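Hypothetical protein, IPT/TIG domain protein (Bacteroides ovatus, PDB 4HW6) is of unknown function but probably binds carbohydrate as an auxiliary nutrient-binding protein, pairing an IPT/TIG domain with a six-bladed beta-propeller. Local coordinates at residues A[210-215]-A[219-224]. Numbering follows the deposited sequence. Where two conformers were deposited one is given.
Sequences YLFTRA and TERLSL
Arg-221 lies along Phe-212 and reaches on to Tyr-210, three side chains on one face of the antiparallel beta hairpin formed by strands 207-212 and 221-226. These are the last two strands of a four-stranded propeller blade, and 221-226 is an outermost strand of that sheet. Phe-212 and Arg-221 form a non-hydrogen-bonded pair and point the same way, and the arginine's CG passes over the ring rather than past its edge: it sits above one face of Phe-212, 3.8 Å from the ring centroid, in a CH-pi contact. With CG anti to the backbone N (chi1 -164°), the chain of Arg-221 starts out along Phe-212; the bend at chi3 (75°) then turns the guanidinium toward Tyr-210. There CE1 of the tyrosine lies over one guanidinium face, 3.5 Å from CZ of Arg-221, the two planes inclined by 42° rather than stacked. NH1 of Arg-221 bonds to the carbonyl O of Thr-179, which holds one end of the guanidinium. Cut back to an alanine, this position would probably lose the CG contact over Phe-212 and the guanidinium against Tyr-210, and leave the Thr-179 carbonyl without its arginine donor.

On the other face of the hairpin, Leu-211 and Leu-222 lie side by side in the conformer given for Leu-211, while CB of Leu-211 rests against CD2 of Leu-224. Between the faces, Leu-211 and Leu-222 exchange two nearly straight backbone bonds, N of Leu-222 to O of Leu-211 being 2.7 Å. Toward the turn, N of Thr-213 gives a third bond to O of Glu-220 (3.0 Å). OG1 of Thr-213 also bonds Ser-216 OG within the turn, and a water 2.6 Å from this OG1 donates to OE1 of Glu-220.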
loop_
_atom_site.group_PDB
_atom_site.type_symbol
_atom_site.label_atom_id
_atom_site.label_comp_id
_atom_site.label_asym_id
_atom_site.label_seq_id
_atom_site.Cartn_x
_atom_site.Cartn_y
_atom_site.Cartn_z
ATOM N N TYR A 210 -9.249 12.985 19.496
ATOM C CA TYR A 210 -10.126 13.947 18.856
ATOM C C TYR A 210 -10.879 13.276 17.724
ATOM O O TYR A 210 -10.438 12.228 17.224
ATOM C CB TYR A 210 -9.323 15.089 18.271
ATOM C CG TYR A 210 -8.724 16.039 19.267
ATOM C CD1 TYR A 210 -9.471 17.115 19.751
ATOM C CD2 TYR A 210 -7.424 15.871 19.732
ATOM C CE1 TYR A 210 -8.948 18.008 20.655
ATOM C CE2 TYR A 210 -6.880 16.782 20.649
ATOM C CZ TYR A 210 -7.644 17.853 21.091
ATOM O OH TYR A 210 -7.167 18.795 22.009
ATOM N N LEU A 211 -12.004 13.877 17.344
ATOM C CA LEU A 211 -12.797 13.413 16.209
ATOM C C LEU A 211 -13.068 14.575 15.263
ATOM O O LEU A 211 -13.407 15.678 15.715
ATOM C CB LEU A 211 -14.113 12.822 16.728
ATOM C CG LEU A 211 -15.091 12.206 15.723
ATOM C CD1 LEU A 211 -15.830 11.030 16.356
ATOM C CD2 LEU A 211 -16.079 13.251 15.231
ATOM N N PHE A 212 -12.943 14.333 13.950
ATOM C CA PHE A 212 -13.379 15.299 12.939
ATOM C C PHE A 212 -14.563 14.670 12.212
ATOM O O PHE A 212 -14.466 13.543 11.704
ATOM C CB PHE A 212 -12.264 15.632 11.944
ATOM C CG PHE A 212 -11.100 16.360 12.559
ATOM C CD1 PHE A 212 -10.073 15.652 13.211
ATOM C CD2 PHE A 212 -11.022 17.731 12.505
ATOM C CE1 PHE A 212 -9.018 16.325 13.795
ATOM C CE2 PHE A 212 -9.955 18.411 13.090
ATOM C CZ PHE A 212 -8.963 17.710 13.734
ATOM N N THR A 213 -15.691 15.376 12.173
ATOM C CA THR A 213 -16.939 14.739 11.738
ATOM C C THR A 213 -17.035 14.650 10.220
ATOM O O THR A 213 -16.773 15.616 9.504
ATOM C CB THR A 213 -18.190 15.474 12.262
ATOM O OG1 THR A 213 -18.255 16.777 11.684
ATOM C CG2 THR A 213 -18.161 15.597 13.779
ATOM N N ARG A 214 -17.434 13.481 9.737
ATOM C CA ARG A 214 -17.678 13.258 8.307
ATOM C C ARG A 214 -18.751 14.215 7.760
ATOM O O ARG A 214 -18.618 14.731 6.653
ATOM C CB ARG A 214 -18.107 11.810 8.076
ATOM C CG ARG A 214 -18.290 11.402 6.613
ATOM C CD ARG A 214 -18.901 10.005 6.558
ATOM N NE ARG A 214 -19.154 9.555 5.194
ATOM C CZ ARG A 214 -19.978 8.557 4.863
ATOM N NH1 ARG A 214 -20.633 7.869 5.797
ATOM N NH2 ARG A 214 -20.141 8.229 3.587
ATOM N N ALA A 215 -19.788 14.457 8.562
ATOM C CA ALA A 215 -20.911 15.313 8.167
ATOM C C ALA A 215 -20.505 16.760 7.864
ATOM O O ALA A 215 -21.169 17.423 7.078
ATOM C CB ALA A 215 -22.000 15.280 9.227
ATOM N N THR A 219 -14.301 19.139 8.901
ATOM C CA THR A 219 -13.904 20.472 9.367
ATOM C C THR A 219 -14.203 20.705 10.855
ATOM O O THR A 219 -13.484 21.455 11.515
ATOM C CB THR A 219 -14.592 21.574 8.530
ATOM O OG1 THR A 219 -16.012 21.467 8.671
ATOM C CG2 THR A 219 -14.213 21.426 7.038
ATOM N N GLU A 220 -15.255 20.075 11.373
ATOM C CA GLU A 220 -15.630 20.232 12.772
ATOM C C GLU A 220 -14.894 19.224 13.664
ATOM O O GLU A 220 -14.990 18.016 13.447
ATOM C CB GLU A 220 -17.133 20.052 12.945
ATOM C CG GLU A 220 -17.602 20.379 14.352
ATOM C CD GLU A 220 -19.105 20.235 14.540
ATOM O OE1 GLU A 220 -19.831 20.066 13.535
ATOM O OE2 GLU A 220 -19.555 20.288 15.705
ATOM N N ARG A 221 -14.182 19.733 14.664
ATOM C CA ARG A 221 -13.434 18.887 15.617
ATOM C C ARG A 221 -14.206 18.733 16.918
ATOM O O ARG A 221 -14.774 19.702 17.431
ATOM C CB ARG A 221 -12.050 19.494 15.876
ATOM C CG ARG A 221 -11.063 18.537 16.518
ATOM C CD ARG A 221 -9.766 19.247 16.893
ATOM N NE ARG A 221 -9.927 20.078 18.086
ATOM C CZ ARG A 221 -8.971 20.839 18.611
ATOM N NH1 ARG A 221 -7.773 20.924 18.027
ATOM N NH2 ARG A 221 -9.220 21.544 19.727
ATOM N N LEU A 222 -14.239 17.516 17.444
ATOM C CA LEU A 222 -14.809 17.216 18.761
ATOM C C LEU A 222 -13.729 16.553 19.616
ATOM O O LEU A 222 -12.833 15.896 19.095
ATOM C CB LEU A 222 -16.009 16.265 18.648
ATOM C CG LEU A 222 -17.194 16.661 17.752
ATOM C CD1 LEU A 222 -18.169 15.494 17.629
ATOM C CD2 LEU A 222 -17.917 17.914 18.241
ATOM N N SER A 223 -13.817 16.727 20.928
ATOM C CA SER A 223 -12.927 16.042 21.868
ATOM C C SER A 223 -13.646 14.814 22.421
ATOM O O SER A 223 -14.741 14.936 22.976
ATOM C CB SER A 223 -12.557 16.986 23.019
ATOM O OG SER A 223 -11.894 18.147 22.515
ATOM N N LEU A 224 -13.038 13.646 22.288
ATOM C CA LEU A 224 -13.671 12.422 22.716
ATOM C C LEU A 224 -13.317 12.101 24.150
ATOM O O LEU A 224 -14.200 11.888 24.960
ATOM C CB LEU A 224 -13.278 11.245 21.841
ATOM C CG LEU A 224 -13.694 11.339 20.379
ATOM C CD1 LEU A 224 -13.376 10.036 19.652
ATOM C CD2 LEU A 224 -15.175 11.691 20.279
HETATM O O HOH W 1 -20.477 17.872 12.427
#